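DegV domain-containing protein spr0652 (Streptococcus pneumoniae, PDB 6CNG) binds linoleic acid and probably other long-chain fatty acids, and may play a role in lipid transport or fatty acid metabolism. Local coordinates at residues M21-I26 and N100-T105; P86-Y91 and A117-N122; A234-L239 and E265-T270; I249-R254 and I276-T281. One frame throughout, in Å; residues are numbered along the deposited sequence.

Contact 1. Residues M21-I26 and N100-T105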
loop_
_atom_site.group_PDB
_atom_site.type_symbol
_atom_site.label_atom_id
_atom_site.label_comp_id
_atom_site.label_asym_id
_atom_site.label_seq_id
_atom_site.Cartn_x
_atom_site.Cartn_y
_atom_site.Cartn_z
ATOM N N MET A 21 -28.084 8.152 -0.432
ATOM C CA MET A 21 -27.152 7.429 0.489
ATOM C C MET A 21 -25.917 6.932 -0.248
ATOM O O MET A 21 -25.862 5.782 -0.661
ATOM C CB MET A 21 -27.867 6.243 1.128
ATOM C CG MET A 21 -27.040 5.487 2.153
ATOM S SD MET A 21 -26.989 6.230 3.801
ATOM C CE MET A 21 -26.531 4.775 4.708
ATOM N N THR A 22 -24.910 7.791 -0.361
ATOM C CA THR A 22 -23.752 7.536 -1.199
ATOM C C THR A 22 -22.505 7.370 -0.346
ATOM O O THR A 22 -22.409 7.896 0.765
ATOM C CB THR A 22 -23.519 8.638 -2.237
ATOM O OG1 THR A 22 -23.217 9.868 -1.596
ATOM C CG2 THR A 22 -24.746 8.843 -3.119
ATOM N N TRP A 23 -21.584 6.580 -0.878
ATOM C CA TRP A 23 -20.334 6.228 -0.222
ATOM C C TRP A 23 -19.165 6.390 -1.188
ATOM O O TRP A 23 -19.265 6.062 -2.372
ATOM C CB TRP A 23 -20.333 4.767 0.203
ATOM C CG TRP A 23 -21.450 4.357 1.026
ATOM C CD1 TRP A 23 -22.706 4.117 0.621
ATOM C CD2 TRP A 23 -21.416 4.093 2.414
ATOM N NE1 TRP A 23 -23.474 3.724 1.670
ATOM C CE2 TRP A 23 -22.696 3.710 2.791
ATOM C CE3 TRP A 23 -20.425 4.158 3.379
ATOM C CZ2 TRP A 23 -23.008 3.379 4.070
ATOM C CZ3 TRP A 23 -20.735 3.834 4.649
ATOM C CH2 TRP A 23 -22.007 3.441 4.988
ATOM N N LYS A 24 -18.056 6.899 -0.672
ATOM C CA LYS A 24 -16.804 6.914 -1.405
ATOM C C LYS A 24 -15.708 6.289 -0.548
ATOM O O LYS A 24 -15.595 6.577 0.647
ATOM C CB LYS A 24 -16.400 8.326 -1.833
ATOM C CG LYS A 24 -16.562 8.573 -3.294
ATOM C CD LYS A 24 -16.233 10.009 -3.709
ATOM C CE LYS A 24 -16.460 10.248 -5.198
ATOM N NZ LYS A 24 -16.061 11.611 -5.699
ATOM N N ILE A 25 -14.925 5.416 -1.163
ATOM C CA ILE A 25 -13.670 4.940 -0.601
ATOM C C ILE A 25 -12.558 5.609 -1.392
ATOM O O ILE A 25 -12.445 5.410 -2.607
ATOM C CB ILE A 25 -13.556 3.410 -0.680
ATOM C CG1 ILE A 25 -14.665 2.752 0.132
ATOM C CG2 ILE A 25 -12.195 2.971 -0.179
ATOM C CD1 ILE A 25 -14.771 1.256 -0.110
ATOM N N ILE A 26 -11.752 6.403 -0.698
ATOM C CA ILE A 26 -10.655 7.157 -1.294
ATOM C C ILE A 26 -9.352 6.592 -0.759
ATOM O O ILE A 26 -9.254 6.246 0.413
ATOM C CB ILE A 26 -10.762 8.659 -0.967
ATOM C CG1 ILE A 26 -12.175 9.160 -1.213
ATOM C CG2 ILE A 26 -9.777 9.429 -1.809
ATOM C CD1 ILE A 26 -12.396 10.598 -0.870
ATOM N N ASN A 100 -20.884 9.746 2.692
ATOM C CA ASN A 100 -20.156 8.880 3.606
ATOM C C ASN A 100 -18.802 8.588 2.965
ATOM O O ASN A 100 -18.745 7.914 1.934
ATOM C CB ASN A 100 -20.932 7.580 3.777
ATOM C CG ASN A 100 -22.118 7.698 4.710
ATOM O OD1 ASN A 100 -22.462 8.754 5.195
ATOM N ND2 ASN A 100 -22.744 6.584 4.962
ATOM N N ILE A 101 -17.708 9.059 3.578
ATOM C CA ILE A 101 -16.378 9.007 2.971
ATOM C C ILE A 101 -15.368 8.378 3.917
ATOM O O ILE A 101 -15.214 8.820 5.054
ATOM C CB ILE A 101 -15.881 10.403 2.555
ATOM C CG1 ILE A 101 -16.815 11.021 1.525
ATOM C CG2 ILE A 101 -14.496 10.310 1.986
ATOM C CD1 ILE A 101 -16.638 12.497 1.365
ATOM N N PHE A 102 -14.653 7.371 3.419
ATOM C CA PHE A 102 -13.482 6.801 4.065
ATOM C C PHE A 102 -12.265 7.081 3.212
ATOM O O PHE A 102 -12.305 6.968 1.988
ATOM C CB PHE A 102 -13.621 5.293 4.260
ATOM C CG PHE A 102 -14.716 4.957 5.162
ATOM C CD1 PHE A 102 -16.012 4.924 4.717
ATOM C CD2 PHE A 102 -14.471 4.760 6.493
ATOM C CE1 PHE A 102 -17.042 4.665 5.590
ATOM C CE2 PHE A 102 -15.491 4.496 7.360
ATOM C CZ PHE A 102 -16.770 4.451 6.908
ATOM N N LEU A 103 -11.180 7.408 3.877
ATOM C CA LEU A 103 -9.966 7.807 3.205
ATOM C C LEU A 103 -8.840 7.044 3.868
ATOM O O LEU A 103 -8.573 7.233 5.049
ATOM C CB LEU A 103 -9.792 9.322 3.330
ATOM C CG LEU A 103 -8.743 10.011 2.479
ATOM C CD1 LEU A 103 -8.750 11.484 2.797
ATOM C CD2 LEU A 103 -7.357 9.425 2.657
ATOM N N VAL A 104 -8.193 6.175 3.112
ATOM C CA VAL A 104 -7.053 5.416 3.588
ATOM C C VAL A 104 -5.822 5.994 2.924
ATOM O O VAL A 104 -5.737 6.039 1.696
ATOM C CB VAL A 104 -7.194 3.930 3.240
ATOM C CG1 VAL A 104 -6.105 3.113 3.898
ATOM C CG2 VAL A 104 -8.545 3.442 3.637
ATOM N N THR A 105 -4.861 6.400 3.729
ATOM C CA THR A 105 -3.583 6.851 3.240
ATOM C C THR A 105 -2.484 5.845 3.536
ATOM O O THR A 105 -2.562 5.015 4.437
ATOM C CB THR A 105 -3.183 8.191 3.852
ATOM O OG1 THR A 105 -2.778 7.999 5.208
ATOM C CG2 THR A 105 -4.313 9.147 3.785
#

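Contact 2. Residues P86-Y91 and A117-N122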
loop_
_atom_site.group_PDB
_atom_site.type_symbol
_atom_site.label_atom_id
_atom_site.label_comp_id
_atom_site.label_asym_id
_atom_site.label_seq_id
_atom_site.Cartn_x
_atom_site.Cartn_y
_atom_site.Cartn_z
ATOM N N PRO A 86 -0.060 14.057 -2.080
ATOM C CA PRO A 86 -1.153 14.861 -2.611
ATOM C C PRO A 86 -1.397 16.116 -1.805
ATOM O O PRO A 86 -1.203 16.172 -0.589
ATOM C CB PRO A 86 -2.353 13.923 -2.512
ATOM C CG PRO A 86 -1.758 12.587 -2.410
ATOM C CD PRO A 86 -0.575 12.792 -1.555
ATOM N N SER A 87 -1.834 17.130 -2.523
ATOM C CA SER A 87 -2.257 18.354 -1.907
ATOM C C SER A 87 -3.566 18.121 -1.168
ATOM O O SER A 87 -4.354 17.251 -1.531
ATOM C CB SER A 87 -2.509 19.375 -2.983
ATOM O OG SER A 87 -3.204 20.481 -2.473
ATOM N N PRO A 88 -3.819 18.890 -0.138
ATOM C CA PRO A 88 -5.142 18.862 0.475
ATOM C C PRO A 88 -6.240 19.098 -0.532
ATOM O O PRO A 88 -7.298 18.470 -0.443
ATOM C CB PRO A 88 -5.051 20.004 1.491
ATOM C CG PRO A 88 -3.646 20.188 1.734
ATOM C CD PRO A 88 -2.956 19.891 0.485
ATOM N N ASP A 89 -5.996 19.993 -1.495
ATOM C CA ASP A 89 -6.961 20.284 -2.542
ATOM C C ASP A 89 -7.257 19.054 -3.378
ATOM O O ASP A 89 -8.390 18.850 -3.808
ATOM C CB ASP A 89 -6.399 21.382 -3.417
ATOM C CG ASP A 89 -7.340 21.779 -4.466
ATOM O OD1 ASP A 89 -8.419 22.283 -4.101
ATOM O OD2 ASP A 89 -7.022 21.571 -5.652
ATOM N N ASP A 90 -6.251 18.233 -3.638
ATOM C CA ASP A 90 -6.479 16.985 -4.350
ATOM C C ASP A 90 -7.472 16.107 -3.598
ATOM O O ASP A 90 -8.312 15.437 -4.208
ATOM C CB ASP A 90 -5.157 16.246 -4.505
ATOM C CG ASP A 90 -4.161 17.003 -5.362
ATOM O OD1 ASP A 90 -4.522 18.062 -5.894
ATOM O OD2 ASP A 90 -3.008 16.542 -5.494
ATOM N N TYR A 91 -7.396 16.107 -2.267
ATOM C CA TYR A 91 -8.345 15.350 -1.465
ATOM C C TYR A 91 -9.725 15.998 -1.515
ATOM O O TYR A 91 -10.735 15.309 -1.668
ATOM C CB TYR A 91 -7.799 15.225 -0.035
ATOM C CG TYR A 91 -6.716 14.173 0.113
ATOM C CD1 TYR A 91 -6.931 12.899 -0.337
ATOM C CD2 TYR A 91 -5.492 14.448 0.700
ATOM C CE1 TYR A 91 -5.977 11.938 -0.226
ATOM C CE2 TYR A 91 -4.533 13.482 0.824
ATOM C CZ TYR A 91 -4.781 12.229 0.354
ATOM O OH TYR A 91 -3.871 11.213 0.436
ATOM N N ALA A 117 -4.618 14.723 4.159
ATOM C CA ALA A 117 -5.956 14.172 4.273
ATOM C C ALA A 117 -6.631 14.663 5.529
ATOM O O ALA A 117 -7.831 14.910 5.531
ATOM C CB ALA A 117 -5.886 12.648 4.290
ATOM N N GLN A 118 -5.889 14.783 6.611
ATOM C CA GLN A 118 -6.481 15.263 7.845
ATOM C C GLN A 118 -6.979 16.676 7.673
ATOM O O GLN A 118 -8.057 17.033 8.165
ATOM C CB GLN A 118 -5.456 15.222 8.961
ATOM C CG GLN A 118 -5.152 13.844 9.485
ATOM C CD GLN A 118 -4.035 13.852 10.525
ATOM O OE1 GLN A 118 -2.944 14.364 10.271
ATOM N NE2 GLN A 118 -4.299 13.265 11.690
ATOM N N LEU A 119 -6.208 17.493 6.976
ATOM C CA LEU A 119 -6.603 18.876 6.767
ATOM C C LEU A 119 -7.793 18.963 5.825
ATOM O O LEU A 119 -8.739 19.697 6.084
ATOM C CB LEU A 119 -5.416 19.664 6.236
ATOM C CG LEU A 119 -5.723 21.130 5.926
ATOM C CD1 LEU A 119 -6.256 21.901 7.105
ATOM C CD2 LEU A 119 -4.501 21.772 5.406
ATOM N N ALA A 120 -7.756 18.224 4.724
ATOM C CA ALA A 120 -8.870 18.203 3.793
ATOM C C ALA A 120 -10.173 17.866 4.492
ATOM O O ALA A 120 -11.212 18.475 4.215
ATOM C CB ALA A 120 -8.581 17.179 2.707
ATOM N N LYS A 121 -10.144 16.885 5.398
ATOM C CA LYS A 121 -11.362 16.513 6.104
ATOM C C LYS A 121 -11.907 17.698 6.866
ATOM O O LYS A 121 -13.098 18.002 6.798
ATOM C CB LYS A 121 -11.133 15.347 7.082
ATOM C CG LYS A 121 -12.293 15.175 8.101
ATOM C CD LYS A 121 -12.130 14.003 9.050
ATOM C CE LYS A 121 -13.304 13.924 10.066
ATOM N NZ LYS A 121 -13.250 12.781 11.014
ATOM N N ASN A 122 -11.055 18.333 7.650
ATOM C CA ASN A 122 -11.496 19.452 8.466
ATOM C C ASN A 122 -11.958 20.624 7.616
ATOM O O ASN A 122 -12.875 21.338 8.013
ATOM C CB ASN A 122 -10.370 19.849 9.413
ATOM C CG ASN A 122 -10.122 18.807 10.478
ATOM O OD1 ASN A 122 -11.031 18.099 10.897
ATOM N ND2 ASN A 122 -8.884 18.702 10.914
#

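Contact 3. Residues A234-L239 and E265-T270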
loop_
_atom_site.group_PDB
_atom_site.type_symbol
_atom_site.label_atom_id
_atom_site.label_comp_id
_atom_site.label_asym_id
_atom_site.label_seq_id
_atom_site.Cartn_x
_atom_site.Cartn_y
_atom_site.Cartn_z
ATOM N N ALA A 234 11.985 -17.289 3.748
ATOM C CA ALA A 234 11.934 -16.304 4.819
ATOM C C ALA A 234 10.563 -15.677 4.901
ATOM O O ALA A 234 10.030 -15.482 5.990
ATOM C CB ALA A 234 12.977 -15.215 4.580
ATOM N N ALA A 235 9.987 -15.340 3.753
ATOM C CA ALA A 235 8.669 -14.727 3.721
ATOM C C ALA A 235 7.596 -15.683 4.224
ATOM O O ALA A 235 6.674 -15.274 4.916
ATOM C CB ALA A 235 8.376 -14.281 2.300
ATOM N N TYR A 236 7.693 -16.955 3.873
ATOM C CA TYR A 236 6.771 -17.949 4.399
ATOM C C TYR A 236 6.945 -18.106 5.898
ATOM O O TYR A 236 5.967 -18.113 6.638
ATOM C CB TYR A 236 7.059 -19.269 3.694
ATOM C CG TYR A 236 6.364 -20.492 4.221
ATOM C CD1 TYR A 236 5.163 -20.897 3.688
ATOM C CD2 TYR A 236 6.930 -21.271 5.209
ATOM C CE1 TYR A 236 4.523 -22.032 4.151
ATOM C CE2 TYR A 236 6.302 -22.405 5.670
ATOM C CZ TYR A 236 5.090 -22.774 5.131
ATOM O OH TYR A 236 4.425 -23.896 5.535
ATOM N N ASP A 237 8.186 -18.246 6.360
ATOM C CA ASP A 237 8.433 -18.385 7.788
ATOM C C ASP A 237 7.918 -17.175 8.543
ATOM O O ASP A 237 7.285 -17.306 9.588
ATOM C CB ASP A 237 9.927 -18.535 8.039
ATOM C CG ASP A 237 10.481 -19.851 7.547
ATOM O OD1 ASP A 237 9.729 -20.820 7.414
ATOM O OD2 ASP A 237 11.698 -19.936 7.319
ATOM N N GLU A 238 8.175 -15.989 8.040
ATOM C CA GLU A 238 7.729 -14.807 8.765
ATOM C C GLU A 238 6.219 -14.728 8.793
ATOM O O GLU A 238 5.642 -14.242 9.758
ATOM C CB GLU A 238 8.307 -13.515 8.164
ATOM C CG GLU A 238 9.851 -13.361 8.226
ATOM C CD GLU A 238 10.469 -13.378 9.634
ATOM O OE1 GLU A 238 9.817 -12.955 10.617
ATOM O OE2 GLU A 238 11.617 -13.828 9.733
ATOM N N LEU A 239 5.565 -15.197 7.745
ATOM C CA LEU A 239 4.115 -15.223 7.766
ATOM C C LEU A 239 3.613 -16.143 8.869
ATOM O O LEU A 239 2.710 -15.798 9.633
ATOM C CB LEU A 239 3.621 -15.733 6.426
ATOM C CG LEU A 239 3.207 -14.762 5.343
ATOM C CD1 LEU A 239 2.931 -15.589 4.132
ATOM C CD2 LEU A 239 1.995 -13.980 5.739
ATOM N N GLU A 265 1.767 -20.931 -3.933
ATOM C CA GLU A 265 1.588 -22.374 -3.875
ATOM C C GLU A 265 1.961 -22.915 -2.503
ATOM O O GLU A 265 1.189 -23.662 -1.912
ATOM C CB GLU A 265 2.359 -23.057 -5.000
ATOM C CG GLU A 265 1.684 -22.955 -6.370
ATOM C CD GLU A 265 0.334 -23.686 -6.452
ATOM O OE1 GLU A 265 -0.543 -23.252 -7.242
ATOM O OE2 GLU A 265 0.132 -24.690 -5.727
ATOM N N ARG A 266 3.133 -22.533 -1.975
ATOM C CA ARG A 266 3.571 -23.014 -0.664
ATOM C C ARG A 266 2.551 -22.690 0.408
ATOM O O ARG A 266 2.274 -23.511 1.287
ATOM C CB ARG A 266 4.886 -22.351 -0.255
ATOM C CG ARG A 266 6.091 -23.218 -0.312
ATOM C CD ARG A 266 6.984 -23.059 0.905
ATOM N NE ARG A 266 6.621 -24.005 1.959
ATOM C CZ ARG A 266 7.400 -24.316 2.987
ATOM N NH1 ARG A 266 8.599 -23.746 3.094
ATOM N NH2 ARG A 266 6.982 -25.202 3.896
ATOM N N ILE A 267 2.023 -21.477 0.380
ATOM C CA ILE A 267 1.028 -21.085 1.356
ATOM C C ILE A 267 -0.239 -21.883 1.179
ATOM O O ILE A 267 -0.876 -22.282 2.164
ATOM C CB ILE A 267 0.737 -19.586 1.230
ATOM C CG1 ILE A 267 1.991 -18.821 1.588
ATOM C CG2 ILE A 267 -0.438 -19.222 2.112
ATOM C CD1 ILE A 267 1.935 -17.298 1.244
ATOM N N ARG A 268 -0.634 -22.129 -0.072
ATOM C CA ARG A 268 -1.844 -22.896 -0.311
ATOM C C ARG A 268 -1.637 -24.351 0.025
ATOM O O ARG A 268 -2.576 -25.032 0.433
ATOM C CB ARG A 268 -2.297 -22.784 -1.754
ATOM C CG ARG A 268 -2.933 -21.450 -2.076
ATOM C CD ARG A 268 -3.631 -21.431 -3.442
ATOM N NE ARG A 268 -2.750 -20.939 -4.485
ATOM C CZ ARG A 268 -2.160 -21.698 -5.399
ATOM N NH1 ARG A 268 -2.361 -23.014 -5.429
ATOM N NH2 ARG A 268 -1.371 -21.120 -6.293
ATOM N N GLU A 269 -0.420 -24.843 -0.144
ATOM C CA GLU A 269 -0.128 -26.208 0.263
ATOM C C GLU A 269 -0.294 -26.368 1.765
ATOM O O GLU A 269 -0.858 -27.367 2.230
ATOM C CB GLU A 269 1.267 -26.585 -0.211
ATOM C CG GLU A 269 1.265 -26.835 -1.693
ATOM C CD GLU A 269 2.632 -26.867 -2.307
ATOM O OE1 GLU A 269 3.633 -26.640 -1.634
ATOM O OE2 GLU A 269 2.706 -27.105 -3.513
ATOM N N THR A 270 0.150 -25.372 2.537
ATOM C CA THR A 270 0.045 -25.428 3.988
ATOM C C THR A 270 -1.344 -25.041 4.489
ATOM O O THR A 270 -1.837 -25.621 5.463
ATOM C CB THR A 270 1.074 -24.497 4.619
ATOM O OG1 THR A 270 2.388 -24.848 4.184
ATOM C CG2 THR A 270 1.009 -24.619 6.080
#

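Contact 4. Residues I249-R254 and I276-T281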
loop_
_atom_site.group_PDB
_atom_site.type_symbol
_atom_site.label_atom_id
_atom_site.label_comp_id
_atom_site.label_asym_id
_atom_site.label_seq_id
_atom_site.Cartn_x
_atom_site.Cartn_y
_atom_site.Cartn_z
ATOM N N ILE A 249 -4.634 -12.762 1.641
ATOM C CA ILE A 249 -3.353 -12.158 1.318
ATOM C C ILE A 249 -3.496 -11.376 0.028
ATOM O O ILE A 249 -4.181 -11.813 -0.898
ATOM C CB ILE A 249 -2.279 -13.228 1.132
ATOM C CG1 ILE A 249 -2.082 -14.033 2.406
ATOM C CG2 ILE A 249 -0.996 -12.592 0.726
ATOM C CD1 ILE A 249 -1.109 -15.149 2.234
ATOM N N VAL A 250 -2.834 -10.224 -0.025
ATOM C CA VAL A 250 -2.663 -9.415 -1.237
ATOM C C VAL A 250 -1.167 -9.190 -1.426
ATOM O O VAL A 250 -0.523 -8.533 -0.607
ATOM C CB VAL A 250 -3.397 -8.080 -1.147
ATOM C CG1 VAL A 250 -3.128 -7.286 -2.358
ATOM C CG2 VAL A 250 -4.863 -8.320 -1.003
ATOM N N MET A 251 -0.614 -9.742 -2.492
ATOM C CA MET A 251 0.792 -9.565 -2.843
ATOM C C MET A 251 0.888 -8.524 -3.958
ATOM O O MET A 251 0.618 -8.822 -5.122
ATOM C CB MET A 251 1.388 -10.880 -3.342
ATOM C CG MET A 251 1.409 -12.025 -2.375
ATOM S SD MET A 251 2.100 -13.517 -3.097
ATOM C CE MET A 251 1.819 -14.710 -1.822
ATOM N N ALA A 252 1.295 -7.313 -3.608
ATOM C CA ALA A 252 1.661 -6.297 -4.592
ATOM C C ALA A 252 3.127 -6.464 -4.970
ATOM O O ALA A 252 4.000 -6.414 -4.110
ATOM C CB ALA A 252 1.423 -4.915 -3.999
ATOM N N GLN A 253 3.406 -6.632 -6.256
ATOM C CA GLN A 253 4.747 -6.960 -6.697
ATOM C C GLN A 253 5.146 -6.146 -7.927
ATOM O O GLN A 253 4.300 -5.720 -8.714
ATOM C CB GLN A 253 4.880 -8.450 -7.005
ATOM C CG GLN A 253 3.848 -8.993 -7.942
ATOM C CD GLN A 253 4.194 -8.765 -9.388
ATOM O OE1 GLN A 253 5.345 -8.761 -9.752
ATOM N NE2 GLN A 253 3.183 -8.580 -10.224
ATOM N N ARG A 254 6.462 -5.940 -8.064
ATOM C CA ARG A 254 7.075 -5.286 -9.216
ATOM C C ARG A 254 7.974 -6.301 -9.898
ATOM O O ARG A 254 9.087 -6.553 -9.446
ATOM C CB ARG A 254 7.880 -4.074 -8.796
ATOM C CG ARG A 254 8.561 -3.371 -9.937
ATOM C CD ARG A 254 7.587 -2.924 -10.990
ATOM N NE ARG A 254 8.259 -2.410 -12.171
ATOM C CZ ARG A 254 7.643 -2.126 -13.304
ATOM N NH1 ARG A 254 6.333 -2.282 -13.423
ATOM N NH2 ARG A 254 8.353 -1.697 -14.320
ATOM N N ILE A 276 -5.708 -15.716 -1.927
ATOM C CA ILE A 276 -4.564 -14.908 -2.303
ATOM C C ILE A 276 -4.850 -14.214 -3.623
ATOM O O ILE A 276 -5.369 -14.828 -4.563
ATOM C CB ILE A 276 -3.315 -15.801 -2.431
ATOM C CG1 ILE A 276 -3.095 -16.585 -1.151
ATOM C CG2 ILE A 276 -2.082 -14.966 -2.780
ATOM C CD1 ILE A 276 -2.006 -17.605 -1.291
ATOM N N LYS A 277 -4.504 -12.922 -3.672
ATOM C CA LYS A 277 -4.479 -12.103 -4.874
ATOM C C LYS A 277 -3.055 -11.610 -5.116
ATOM O O LYS A 277 -2.308 -11.338 -4.178
ATOM C CB LYS A 277 -5.398 -10.883 -4.720
ATOM C CG LYS A 277 -6.850 -11.169 -4.327
ATOM C CD LYS A 277 -7.569 -9.885 -3.824
ATOM C CE LYS A 277 -8.811 -10.174 -2.943
ATOM N NZ LYS A 277 -8.540 -10.951 -1.676
ATOM N N ILE A 278 -2.669 -11.505 -6.380
ATOM C CA ILE A 278 -1.381 -10.938 -6.769
ATOM C C ILE A 278 -1.693 -9.729 -7.647
ATOM O O ILE A 278 -2.417 -9.856 -8.645
ATOM C CB ILE A 278 -0.506 -11.964 -7.509
ATOM C CG1 ILE A 278 -0.440 -13.283 -6.740
ATOM C CG2 ILE A 278 0.883 -11.416 -7.761
ATOM C CD1 ILE A 278 0.197 -14.418 -7.531
ATOM N N LEU A 279 -1.204 -8.552 -7.244
ATOM C CA LEU A 279 -1.469 -7.313 -7.971
ATOM C C LEU A 279 -0.170 -6.639 -8.377
ATOM O O LEU A 279 0.813 -6.688 -7.643
ATOM C CB LEU A 279 -2.247 -6.295 -7.125
ATOM C CG LEU A 279 -3.602 -6.725 -6.600
ATOM C CD1 LEU A 279 -4.131 -5.617 -5.736
ATOM C CD2 LEU A 279 -4.509 -7.003 -7.757
ATOM N N PRO A 280 -0.142 -5.968 -9.516
ATOM C CA PRO A 280 1.032 -5.173 -9.843
ATOM C C PRO A 280 1.082 -3.920 -8.973
ATOM O O PRO A 280 0.059 -3.332 -8.626
ATOM C CB PRO A 280 0.828 -4.855 -11.326
ATOM C CG PRO A 280 -0.614 -4.852 -11.495
ATOM C CD PRO A 280 -1.217 -5.770 -10.492
ATOM N N THR A 281 2.287 -3.528 -8.604
ATOM C CA THR A 281 2.447 -2.324 -7.815
ATOM C C THR A 281 2.032 -1.074 -8.589
ATOM O O THR A 281 2.109 -1.019 -9.823
ATOM C CB THR A 281 3.903 -2.200 -7.398
ATOM O OG1 THR A 281 4.743 -2.597 -8.480
ATOM C CG2 THR A 281 4.188 -3.084 -6.241
HETATM O O HOH W 1 4.061 -2.423 -11.789
#

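Contact 1. Residues M21-I26 and N100-T105
W23 and N100 lie side by side at the start of two neighbouring parallel beta strands, 23-28 and 100-105, inside the sheet of an alpha/beta domain of the DegV fold. The strands run only 10° apart in direction, and each N-H or C=O pointing across the gap finds a partner, K24 N on N100 O at 2.9 Å and I26 N on F102 O at 2.8 Å among them. At the far end V104 N closes the series on I26 O at 2.9 Å.

Packing is tight on both faces of this pair. On the side of I26, I101 and L103, I26 CD1 meets I101 CG2 at 3.6 Å; CG1 of I26 stands beside the backbone N (chi1 -47°), and its methyl CD1 slants across I101. Helices 88-95 and 113-127 cover this face. W23, I25 and F102 fill the other, under helix 143-157. There N100 CB sits over the six-membered ring of W23, 3.9 Å from its centroid, a CH-pi contact.

The N-terminal end is looser. M21 is exposed and adds little, while the T22 hydroxyl is bonded to K99 N. The hydrogen bond from N100 N to T22 O, 3.1 Å and bent to 136° at the hydrogen, is the longest and most bent of the series. The extended chain of K24 leads away, and NZ ends on the carbonyl oxygens of A94 and E96. Back in the packed part, W23 and F102 meet rim to rim, CZ3 of W23 lying 3.9 Å from CE1 of F102.

Contact 2. Residues P86-Y91 and A117-N122
S87 OG accepts D89 N at 3.0 Å, capping helix 88-95, whose P88 and Y91 meet A117 and A120 of helix 113-127. S87 N returns a weak bond to D90 OD2, which completes a capping box. The two helices lie side by side on one face of an alpha/beta sheet, with strand 100-105 between them in the chain. No hydrogen bond links the two segments: the contact is small-residue helix packing. A117 CB stands over one face of the Y91 ring, 4.1 Å from its centroid and displaced toward the rim beside CE2, a CH-pi contact. Y91 CG lies anti to its carbonyl carbon (chi1 -78°), which lays the ring along helix 113-127, OH toward its N-terminal end, and CD2 and CE2 also brush the backbone of A117.

One turn on, A120 puts its methyl 3.5 Å from Y91 CB and 3.6 Å from P88 O. With nothing beyond CB on A120, the backbones come close, P88 CA and A120 CA being 5.0 Å apart. Near the surface, P88 CG and L119 CD2 touch more loosely.

Beneath the helix pair, Y91 and A117 both rest on L103 and T105 of the sheet. The setting is close to the lipid site: the Y91 side chain is about 9 Å from the bound linoleic acid, and the side chains of Y91 and S111 are about 7 Å apart. S111 probably binds the fatty acid, as in relatives. Y91 OH itself ends in a hydrogen bond with S113 OG.

Contact 3. Residues A234-L239 and E265-T270
Y236 contributes the largest share of the buried surface, its ring reaching from helix 228-242 across to helix 257-270, with R266 over one face and I267 at its edge. CG of Y236 lies anti to the backbone N (chi1 171°), which sends the ring straight out to the other helix. R266 bends back at chi2 and chi3 so that its guanidinium lies flat on one ring face, CZ 3.6 Å from the centroid and the planes 15° apart: a stacked cation-pi pair. R266 NH2 comes near Y236 OH, but at an angle too poor for a hydrogen bond. That hydroxyl is instead joined to T270 OG1 by a hydrogen bond of 2.6 Å, made at the ring's edge.

I267 works on the inner side. Its CG1 approaches the rim of Y236 near CD1, and its CD1 packs at 3.5 Å on CD1 of L239, the two side chains crossing at about a right angle.

The axes of the segments 234-239 and 265-270 approach to 10.9 Å and cross at -39°, a gap that the Y236 ring and the R266 chain span. L263, one turn before R266, adds to the packing on Y236, while L239 rests on L179 of strand 176-182 and on M296 and Y298 of strand 294-300.

Contact 4. Residues I249-R254 and I276-T281
Q253 and T281 both carry their gamma atoms between backbone N and carbonyl carbon, Q253 CG at chi1 52° and T281 OG1 at chi1 40°, and both lie at the end of a parallel strand pair. The pair, 247-253 with 275-280, is the two strands of a beta-alpha-beta crossover whose helix is 257-270. The first turn brings Q253 CG to 3.8 Å from I278 CG2; the bend at chi2 then turns the amide, whose OE1 takes N256 N. T281 N bonds to Q253 O, approaching from well above the carbonyl plane, and T281 CG2 reaches A252 CB. The T281 hydroxyl is hydrogen-bonded with S286 OG.

Before this end the pairing is regular. K277 N, M251 N, L279 N and Q253 N each find a carbonyl across the gap, and the bond from M251 N to K277 O is 2.9 Å and almost straight, 178° at the hydrogen. I249, M251, I276 and I278 share one face, where I249, M251 and I276 pack on helix 257-270. M251 is extended beyond CG, which carries its CE to 4.0 Å from I276 CG2, and I249 CB lies alongside I276 CG1. On the opposite face V250 CG1 touches L279 CD1 at 3.9 Å, with helix 143-157 packed against both residues; K277 here forms a salt bridge with E150.

R254 continues past the pair to salt bridges with D68 and E291. One water at the edge of its guanidinium ties it back to T281, just past the second strand, accepting from R254 NH1 at 2.8 Å and donating to T281 O at 3.1 Å.

In the fold
Contacts 1 and 2 belong to one half of the fold and contacts 3 and 4 to the other, with contacts 1 and 3 on opposite sides of the chain's centre, 33 Å apart between their centres. Each half pairs strand with strand and helix with helix. Contact 2 lies directly on contact 1, L103 CD1 meeting A117 CB at 3.4 Å, and I267 of contact 3 packs on I249 and M251 of contact 4. The strand pairs rely on backbone hydrogen bonds; contact 1 is buried, whereas contact 4 includes an edge strand of its sheet and is partly exposed. Contact 2 is almost wholly apolar, while contact 3, only partly buried, adds a cation-pi stack and a hydroxyl pair.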